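Local coordinates for periplasmic protein TorT (Vibrio parahaemolyticus, PDB 3O1I), which is a periplasmic solute-binding protein that, as a TorT, probably works with the sensor kinase TorS in detecting trimethylamine N-oxide, at residues A64-L69 and H262-Q267; F173-D178 and R183-R188; V257-H262 and K271-I276. All blocks are in the same frame, centred on the assembly; numbering follows the deposited sequence.

Contact 1: residues A64-L69 and H262-Q267; sequences ANAIIL and HYLRHQ
L264 lays its methyl CD1 over the side-chain bases of N65 and A66, at the start of strand 66-69. Here the helix layer meets the parallel sheet of an alpha/beta domain of the type I periplasmic binding protein fold. Helix 249-263 ends just before L264, above a parallel sheet in which strand 66-69 lies between strands 7-12 and 90-92. L264 CD1 is 3.6 Å from N65 CB. The same L264 CD1 is 3.7 Å from A66 CB, so one methyl group meets two successive residues. L264 CD2 lies farther off, 4.1 Å from A66 CB. A chi1 of -67° sets CG of L264 anti to the carbonyl carbon, and chi2 near 180° carries CD1 on toward the strand. The contact is apolar and small, with 123 Å² buried between the two segments. A66 is buried and N65 is exposed, so the contact lies at the border of the domain's interior. A66 also packs on F91 of the adjacent strand, and its backbone pairs with K7 on the other neighbour. E6, close to that pairing, touches L264 and forms a salt bridge with R265 NE. The chain turns away straight after the leucine, which is the first residue to leave helical angles. The turn is drawn together at H262 O. This oxygen takes R265 N at 2.9 Å and Q267 N at 3.0 Å, and the two donors approach from opposite faces of its plane.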
loop_
_atom_site.group_PDB
_atom_site.type_symbol
_atom_site.label_atom_id
_atom_site.label_comp_id
_atom_site.label_asym_id
_atom_site.label_seq_id
_atom_site.Cartn_x
_atom_site.Cartn_y
_atom_site.Cartn_z
ATOM N N ALA D 64 -8.485 26.179 -25.495
ATOM C CA ALA D 64 -7.334 27.004 -25.167
ATOM C C ALA D 64 -6.757 27.652 -26.427
ATOM O O ALA D 64 -6.332 26.961 -27.362
ATOM C CB ALA D 64 -6.274 26.160 -24.466
ATOM N N ASN D 65 -6.758 28.984 -26.445
ATOM C CA ASN D 65 -6.240 29.753 -27.571
ATOM C C ASN D 65 -4.763 29.419 -27.795
ATOM O O ASN D 65 -4.348 29.052 -28.898
ATOM C CB ASN D 65 -6.407 31.245 -27.282
ATOM C CG ASN D 65 -7.827 31.602 -26.883
ATOM O OD1 ASN D 65 -8.778 31.301 -27.606
ATOM N ND2 ASN D 65 -7.979 32.246 -25.729
ATOM N N ALA D 66 -3.981 29.558 -26.731
ATOM C CA ALA D 66 -2.560 29.251 -26.760
ATOM C C ALA D 66 -2.274 28.435 -25.504
ATOM O O ALA D 66 -2.839 28.700 -24.435
ATOM C CB ALA D 66 -1.745 30.537 -26.759
ATOM N N ILE D 67 -1.411 27.434 -25.630
ATOM C CA ILE D 67 -1.078 26.607 -24.481
ATOM C C ILE D 67 0.422 26.551 -24.198
ATOM O O ILE D 67 1.241 26.357 -25.108
ATOM C CB ILE D 67 -1.598 25.166 -24.655
ATOM C CG1 ILE D 67 -0.934 24.510 -25.866
ATOM C CG2 ILE D 67 -3.108 25.178 -24.810
ATOM C CD1 ILE D 67 -1.372 23.080 -26.100
ATOM N N ILE D 68 0.762 26.734 -22.921
ATOM C CA ILE D 68 2.143 26.697 -22.451
ATOM C C ILE D 68 2.422 25.286 -21.952
ATOM O O ILE D 68 1.917 24.863 -20.911
ATOM C CB ILE D 68 2.363 27.684 -21.298
ATOM C CG1 ILE D 68 1.529 28.944 -21.525
ATOM C CG2 ILE D 68 3.813 28.083 -21.240
ATOM C CD1 ILE D 68 1.549 29.896 -20.365
ATOM N N LEU D 69 3.238 24.574 -22.715
ATOM C CA LEU D 69 3.588 23.198 -22.422
ATOM C C LEU D 69 4.977 22.955 -21.788
ATOM O O LEU D 69 6.001 23.449 -22.278
ATOM C CB LEU D 69 3.450 22.394 -23.727
ATOM C CG LEU D 69 4.202 21.078 -23.953
ATOM C CD1 LEU D 69 3.672 20.006 -23.025
ATOM C CD2 LEU D 69 4.036 20.648 -25.400
ATOM N N HIS D 262 0.896 37.929 -24.750
ATOM C CA HIS D 262 1.310 38.973 -25.686
ATOM C C HIS D 262 1.039 38.541 -27.121
ATOM O O HIS D 262 0.510 39.308 -27.917
ATOM C CB HIS D 262 2.799 39.280 -25.503
ATOM C CG HIS D 262 3.072 40.365 -24.508
ATOM N ND1 HIS D 262 2.345 40.515 -23.346
ATOM C CD2 HIS D 262 4.000 41.352 -24.498
ATOM C CE1 HIS D 262 2.811 41.547 -22.665
ATOM N NE2 HIS D 262 3.815 42.073 -23.344
ATOM N N TYR D 263 1.410 37.310 -27.451
ATOM C CA TYR D 263 1.176 36.785 -28.790
ATOM C C TYR D 263 -0.325 36.743 -29.058
ATOM O O TYR D 263 -0.756 36.618 -30.201
ATOM C CB TYR D 263 1.754 35.380 -28.912
ATOM C CG TYR D 263 1.382 34.676 -30.186
ATOM C CD1 TYR D 263 2.167 34.792 -31.327
ATOM C CD2 TYR D 263 0.240 33.889 -30.252
ATOM C CE1 TYR D 263 1.823 34.134 -32.504
ATOM C CE2 TYR D 263 -0.116 33.227 -31.425
ATOM C CZ TYR D 263 0.680 33.352 -32.545
ATOM O OH TYR D 263 0.339 32.685 -33.696
ATOM N N LEU D 264 -1.123 36.843 -27.999
ATOM C CA LEU D 264 -2.570 36.816 -28.154
ATOM C C LEU D 264 -3.206 38.200 -28.031
ATOM O O LEU D 264 -4.425 38.329 -27.931
ATOM C CB LEU D 264 -3.208 35.853 -27.144
ATOM C CG LEU D 264 -2.939 34.346 -27.292
ATOM C CD1 LEU D 264 -3.853 33.594 -26.325
ATOM C CD2 LEU D 264 -3.187 33.876 -28.728
ATOM N N ARG D 265 -2.375 39.233 -28.033
ATOM C CA ARG D 265 -2.857 40.605 -27.970
ATOM C C ARG D 265 -1.941 41.408 -28.892
ATOM O O ARG D 265 -1.950 42.641 -28.902
ATOM C CB ARG D 265 -2.791 41.146 -26.540
ATOM C CG ARG D 265 -3.575 40.332 -25.525
ATOM C CD ARG D 265 -3.902 41.164 -24.295
ATOM N NE ARG D 265 -4.161 40.333 -23.125
ATOM C CZ ARG D 265 -4.708 40.772 -21.994
ATOM N NH1 ARG D 265 -5.064 42.043 -21.871
ATOM N NH2 ARG D 265 -4.896 39.936 -20.982
ATOM N N HIS D 266 -1.162 40.658 -29.668
ATOM C CA HIS D 266 -0.190 41.171 -30.627
ATOM C C HIS D 266 0.744 42.248 -30.082
ATOM O O HIS D 266 1.026 43.246 -30.755
ATOM C CB HIS D 266 -0.892 41.677 -31.888
ATOM C CG HIS D 266 -0.174 41.318 -33.153
ATOM N ND1 HIS D 266 0.031 40.012 -33.546
ATOM C CD2 HIS D 266 0.405 42.090 -34.104
ATOM C CE1 HIS D 266 0.704 39.996 -34.683
ATOM N NE2 HIS D 266 0.943 41.243 -35.043
ATOM N N GLN D 267 1.217 42.040 -28.857
ATOM C CA GLN D 267 2.145 42.966 -28.225
ATOM C C GLN D 267 3.528 42.341 -28.379
ATOM O O GLN D 267 3.649 41.153 -28.684
ATOM C CB GLN D 267 1.785 43.149 -26.753
ATOM C CG GLN D 267 0.384 43.687 -26.564
ATOM C CD GLN D 267 0.054 43.948 -25.114
ATOM O OE1 GLN D 267 0.785 44.646 -24.418
ATOM N NE2 GLN D 267 -1.055 43.394 -24.650
#

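Contact 2: residues F173-D178 and R183-R188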
loop_
_atom_site.group_PDB
_atom_site.type_symbol
_atom_site.label_atom_id
_atom_site.label_comp_id
_atom_site.label_asym_id
_atom_site.label_seq_id
_atom_site.Cartn_x
_atom_site.Cartn_y
_atom_site.Cartn_z
ATOM N N PHE D 173 28.103 9.629 -9.091
ATOM C CA PHE D 173 27.060 8.633 -8.917
ATOM C C PHE D 173 25.731 9.100 -9.478
ATOM O O PHE D 173 25.213 10.148 -9.107
ATOM C CB PHE D 173 26.907 8.268 -7.435
ATOM C CG PHE D 173 28.171 7.761 -6.813
ATOM C CD1 PHE D 173 29.034 8.630 -6.156
ATOM C CD2 PHE D 173 28.552 6.436 -6.971
ATOM C CE1 PHE D 173 30.256 8.186 -5.667
ATOM C CE2 PHE D 173 29.774 5.984 -6.485
ATOM C CZ PHE D 173 30.627 6.862 -5.836
ATOM N N TRP D 174 25.178 8.297 -10.374
ATOM C CA TRP D 174 23.912 8.613 -11.001
ATOM C C TRP D 174 22.779 7.833 -10.349
ATOM O O TRP D 174 22.977 6.736 -9.842
ATOM C CB TRP D 174 23.994 8.292 -12.488
ATOM C CG TRP D 174 25.232 8.829 -13.127
ATOM C CD1 TRP D 174 26.399 8.153 -13.364
ATOM C CD2 TRP D 174 25.448 10.172 -13.564
ATOM N NE1 TRP D 174 27.330 8.997 -13.922
ATOM C CE2 TRP D 174 26.775 10.243 -14.055
ATOM C CE3 TRP D 174 24.653 11.325 -13.590
ATOM C CZ2 TRP D 174 27.324 11.431 -14.567
ATOM C CZ3 TRP D 174 25.199 12.504 -14.099
ATOM C CH2 TRP D 174 26.524 12.545 -14.581
ATOM N N ALA D 175 21.589 8.413 -10.368
ATOM C CA ALA D 175 20.415 7.793 -9.784
ATOM C C ALA D 175 19.280 8.778 -9.914
ATOM O O ALA D 175 19.496 9.983 -9.891
ATOM C CB ALA D 175 20.655 7.481 -8.327
ATOM N N ASP D 176 18.064 8.273 -10.038
ATOM C CA ASP D 176 16.919 9.154 -10.173
ATOM C C ASP D 176 16.863 10.168 -9.026
ATOM O O ASP D 176 17.466 9.972 -7.972
ATOM C CB ASP D 176 15.645 8.314 -10.234
ATOM C CG ASP D 176 15.727 7.210 -11.287
ATOM O OD1 ASP D 176 16.053 7.508 -12.458
ATOM O OD2 ASP D 176 15.461 6.038 -10.947
ATOM N N ASN D 177 16.146 11.265 -9.226
ATOM C CA ASN D 177 16.083 12.268 -8.179
ATOM C C ASN D 177 15.037 11.995 -7.124
ATOM O O ASN D 177 14.103 12.765 -6.924
ATOM C CB ASN D 177 15.901 13.667 -8.776
ATOM C CG ASN D 177 17.117 14.114 -9.580
ATOM O OD1 ASN D 177 18.263 13.983 -9.128
ATOM N ND2 ASN D 177 16.873 14.642 -10.777
ATOM N N ASP D 178 15.215 10.870 -6.450
ATOM C CA ASP D 178 14.347 10.464 -5.359
ATOM C C ASP D 178 15.222 10.758 -4.144
ATOM O O ASP D 178 16.404 10.430 -4.145
ATOM C CB ASP D 178 14.066 8.963 -5.453
ATOM C CG ASP D 178 13.037 8.486 -4.442
ATOM O OD1 ASP D 178 13.153 8.813 -3.233
ATOM O OD2 ASP D 178 12.110 7.761 -4.865
ATOM N N ARG D 183 20.000 9.788 -1.061
ATOM C CA ARG D 183 20.502 9.656 0.303
ATOM C C ARG D 183 21.497 8.525 0.296
ATOM O O ARG D 183 22.610 8.646 0.809
ATOM C CB ARG D 183 19.380 9.321 1.289
ATOM C CG ARG D 183 19.904 9.058 2.695
ATOM C CD ARG D 183 18.812 8.661 3.674
ATOM N NE ARG D 183 18.154 9.812 4.289
ATOM C CZ ARG D 183 17.285 10.599 3.667
ATOM N NH1 ARG D 183 16.967 10.362 2.401
ATOM N NH2 ARG D 183 16.726 11.611 4.311
ATOM N N ASN D 184 21.070 7.415 -0.292
ATOM C CA ASN D 184 21.903 6.232 -0.405
ATOM C C ASN D 184 23.209 6.607 -1.117
ATOM O O ASN D 184 24.289 6.156 -0.744
ATOM C CB ASN D 184 21.146 5.148 -1.181
ATOM C CG ASN D 184 21.949 3.878 -1.343
ATOM O OD1 ASN D 184 22.191 3.148 -0.378
ATOM N ND2 ASN D 184 22.380 3.610 -2.571
ATOM N N LEU D 185 23.102 7.447 -2.140
ATOM C CA LEU D 185 24.282 7.877 -2.878
ATOM C C LEU D 185 25.192 8.778 -2.050
ATOM O O LEU D 185 26.416 8.767 -2.201
ATOM C CB LEU D 185 23.873 8.609 -4.154
ATOM C CG LEU D 185 23.476 7.712 -5.322
ATOM C CD1 LEU D 185 23.322 8.564 -6.580
ATOM C CD2 LEU D 185 24.552 6.651 -5.527
ATOM N N VAL D 186 24.588 9.565 -1.173
ATOM C CA VAL D 186 25.351 10.463 -0.330
ATOM C C VAL D 186 26.101 9.644 0.706
ATOM O O VAL D 186 27.301 9.838 0.910
ATOM C CB VAL D 186 24.421 11.482 0.378
ATOM C CG1 VAL D 186 25.162 12.169 1.502
ATOM C CG2 VAL D 186 23.919 12.518 -0.619
ATOM N N GLN D 187 25.380 8.719 1.344
ATOM C CA GLN D 187 25.943 7.853 2.379
ATOM C C GLN D 187 27.171 7.153 1.847
ATOM O O GLN D 187 28.210 7.132 2.506
ATOM C CB GLN D 187 24.920 6.813 2.846
ATOM C CG GLN D 187 23.589 7.397 3.295
ATOM C CD GLN D 187 22.577 6.321 3.673
ATOM O OE1 GLN D 187 22.549 5.234 3.070
ATOM N NE2 GLN D 187 21.727 6.621 4.662
ATOM N N ARG D 188 27.057 6.582 0.653
ATOM C CA ARG D 188 28.190 5.902 0.050
ATOM C C ARG D 188 29.339 6.895 -0.036
ATOM O O ARG D 188 30.492 6.543 0.191
ATOM C CB ARG D 188 27.836 5.398 -1.352
ATOM C CG ARG D 188 28.905 4.488 -1.965
ATOM C CD ARG D 188 28.647 4.177 -3.441
ATOM N NE ARG D 188 27.265 3.775 -3.712
ATOM C CZ ARG D 188 26.822 3.343 -4.892
ATOM N NH1 ARG D 188 27.648 3.246 -5.927
ATOM N NH2 ARG D 188 25.545 3.020 -5.039
#
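The backbone bond from Q187 N to R183 O, at 2.8 Å, belongs to the helical turn that presents L185 to F173 and A175. The next turn bond, R188 N to N184 O, does the same for R188. L185 is the apolar centre of the contact, and its two methyls divide the work. L185 CD2 meets F173 CB at 3.4 Å and reaches on to the base of the ring. L185 CD1 meets A175 CB at 3.4 Å and lies near F173 O. Both loop residues point their CB at the helix, while W174 between them points away, so the loop alternates as an extended chain does. Strand 167-172, this loop and helix 179-192 form the first half of a beta-alpha-beta crossover. The helix leads on to strand 197-200 of the same parallel sheet, as in the Rossmann-like domains of type I periplasmic binding proteins. D178 is the N-cap, and its OD1 accepts a hydrogen bond from E180 N. R183 NH2 forms a salt bridge with an acidic side chain of another protein chain, and R183 NE with E211. R188 lies obliquely across the F173 ring. Its CG is anti to the backbone N (chi1 -171°), and the chain bends at chi3 (-47°), which folds the guanidinium back over L185. R188 NH1 comes within 3.5 Å of F173 CD2. R188 CD lies 3.7 Å from F173 CE2. The ring and guanidinium planes are 69° apart, so the two groups do not stack. L185 CD2 sits 3.8 Å above one face of the R188 guanidinium, offset toward its rim.

Contact 3: residues V257-H262 and K271-I276; sequences VMQAAH and KQASPI
Q259 sends its side chain from helix 249-263 to the backbone of K271, in the loop that runs on to strand 278-280. CB points from the helix at this loop. CG is anti to the carbonyl carbon (chi1 -68°), and beyond it the chain runs extended, carrying the amide outward. Q259 CD comes to 4.2 Å from K271 O. The tip does the bonding: Q259 NE2 gives a weak hydrogen bond to K271 O, 3.2 Å long and bent to 132° at the hydrogen. The same NE2 also makes a weak bond to E270 O. The amide nitrogen of buried Q259 thus links to two successive carbonyls of the loop, though neither bond is strong. Q259 NE2 also lies 3.7 Å from A273 CB, which points back at the helix. The side chain of K271 turns away, so this residue takes part through its backbone. The joined surface is small, 96 Å². A273 also packs on L255, one helical turn before Q259, so the loop rests along this side of the helix. Q259 itself touches F91 and V111, and A260 touches F91 as well. Helix 249-263 therefore lies over strand 90-92, with V257 packed against M27 and E30 of helix 18-32, while K271 pairs by backbone with E110 at the edge strand 107-110.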
loop_
_atom_site.group_PDB
_atom_site.type_symbol
_atom_site.label_atom_id
_atom_site.label_comp_id
_atom_site.label_asym_id
_atom_site.label_seq_id
_atom_site.Cartn_x
_atom_site.Cartn_y
_atom_site.Cartn_z
ATOM N N VAL D 257 3.755 32.954 -19.215
ATOM C CA VAL D 257 2.417 33.535 -19.223
ATOM C C VAL D 257 2.422 34.743 -20.154
ATOM O O VAL D 257 1.636 34.822 -21.101
ATOM C CB VAL D 257 2.006 34.029 -17.832
ATOM C CG1 VAL D 257 0.761 34.888 -17.934
ATOM C CG2 VAL D 257 1.760 32.855 -16.919
ATOM N N MET D 258 3.318 35.684 -19.868
ATOM C CA MET D 258 3.442 36.898 -20.655
ATOM C C MET D 258 3.601 36.571 -22.127
ATOM O O MET D 258 2.879 37.102 -22.961
ATOM C CB MET D 258 4.646 37.708 -20.179
ATOM C CG MET D 258 4.914 38.953 -21.005
ATOM S SD MET D 258 6.665 39.142 -21.347
ATOM C CE MET D 258 6.871 38.053 -22.811
ATOM N N GLN D 259 4.552 35.700 -22.447
ATOM C CA GLN D 259 4.785 35.320 -23.839
ATOM C C GLN D 259 3.486 35.027 -24.599
ATOM O O GLN D 259 3.234 35.617 -25.648
ATOM C CB GLN D 259 5.698 34.091 -23.929
ATOM C CG GLN D 259 7.132 34.306 -23.493
ATOM C CD GLN D 259 8.062 33.296 -24.135
ATOM O OE1 GLN D 259 7.788 32.097 -24.133
ATOM N NE2 GLN D 259 9.169 33.775 -24.692
ATOM N N ALA D 260 2.668 34.118 -24.074
ATOM C CA ALA D 260 1.419 33.767 -24.735
ATOM C C ALA D 260 0.395 34.892 -24.650
ATOM O O ALA D 260 -0.322 35.151 -25.613
ATOM C CB ALA D 260 0.850 32.490 -24.139
ATOM N N ALA D 261 0.326 35.565 -23.506
ATOM C CA ALA D 261 -0.629 36.657 -23.338
ATOM C C ALA D 261 -0.355 37.813 -24.311
ATOM O O ALA D 261 -1.258 38.577 -24.655
ATOM C CB ALA D 261 -0.599 37.158 -21.901
ATOM N N HIS D 262 0.896 37.929 -24.750
ATOM C CA HIS D 262 1.310 38.973 -25.686
ATOM C C HIS D 262 1.039 38.541 -27.121
ATOM O O HIS D 262 0.510 39.308 -27.917
ATOM C CB HIS D 262 2.799 39.280 -25.503
ATOM C CG HIS D 262 3.072 40.365 -24.508
ATOM N ND1 HIS D 262 2.345 40.515 -23.346
ATOM C CD2 HIS D 262 4.000 41.352 -24.498
ATOM C CE1 HIS D 262 2.811 41.547 -22.665
ATOM N NE2 HIS D 262 3.815 42.073 -23.344
ATOM N N LYS D 271 10.782 36.272 -28.193
ATOM C CA LYS D 271 10.554 34.955 -28.769
ATOM C C LYS D 271 11.233 33.867 -27.946
ATOM O O LYS D 271 10.577 32.956 -27.449
ATOM C CB LYS D 271 11.074 34.900 -30.206
ATOM C CG LYS D 271 10.894 33.542 -30.874
ATOM C CD LYS D 271 11.658 33.450 -32.188
ATOM C CE LYS D 271 11.134 34.445 -33.213
ATOM N NZ LYS D 271 11.897 34.392 -34.493
ATOM N N GLN D 272 12.550 33.956 -27.807
ATOM C CA GLN D 272 13.287 32.966 -27.036
ATOM C C GLN D 272 13.840 33.611 -25.768
ATOM O O GLN D 272 15.007 33.998 -25.715
ATOM C CB GLN D 272 14.431 32.389 -27.867
ATOM C CG GLN D 272 14.034 31.957 -29.259
ATOM C CD GLN D 272 15.137 31.193 -29.964
ATOM O OE1 GLN D 272 16.315 31.316 -29.623
ATOM N NE2 GLN D 272 14.761 30.404 -30.963
ATOM N N ALA D 273 12.992 33.729 -24.752
ATOM C CA ALA D 273 13.386 34.330 -23.487
ATOM C C ALA D 273 14.009 33.330 -22.501
ATOM O O ALA D 273 13.841 32.113 -22.625
ATOM C CB ALA D 273 12.194 35.014 -22.859
ATOM N N SER D 274 14.726 33.871 -21.518
ATOM C CA SER D 274 15.419 33.080 -20.505
ATOM C C SER D 274 16.024 34.007 -19.455
ATOM O O SER D 274 16.940 34.759 -19.752
ATOM C CB SER D 274 16.529 32.250 -21.170
ATOM O OG SER D 274 17.366 33.049 -21.996
ATOM N N PRO D 275 15.529 33.953 -18.207
ATOM C CA PRO D 275 16.068 34.823 -17.158
ATOM C C PRO D 275 17.573 34.651 -17.004
ATOM O O PRO D 275 18.182 33.744 -17.592
ATOM C CB PRO D 275 15.317 34.377 -15.903
ATOM C CG PRO D 275 14.068 33.772 -16.437
ATOM C CD PRO D 275 14.588 32.990 -17.622
ATOM N N ILE D 276 18.172 35.525 -16.207
ATOM C CA ILE D 276 19.606 35.466 -15.994
ATOM C C ILE D 276 19.915 34.776 -14.678
ATOM O O ILE D 276 19.407 35.163 -13.621
ATOM C CB ILE D 276 20.234 36.888 -16.005
ATOM C CG1 ILE D 276 21.726 36.803 -15.656
ATOM C CG2 ILE D 276 19.463 37.802 -15.054
ATOM C CD1 ILE D 276 22.481 38.114 -15.782
#

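How the contacts relate
Contacts 1 and 3 belong to one domain and contact 2 to the other. Contacts 1 and 3 share helix 249-263 and H262, and their centres are 10 Å apart. They touch directly, with I68 packed on V257 and A66 on A260. Contact 2 lies across the chain's centre, about 40 Å from contact 1 and 35 Å from contact 3, centre to centre. Along the chain, 64-69 comes first, then both segments of contact 2, and then 257-262, 262-267 and 271-276, so contacts 1 and 3 alternate. The chain therefore leaves the first sheet, builds the second and returns. This two-domain layout is that of type I periplasmic binding proteins, which typically bind ligand between the domains.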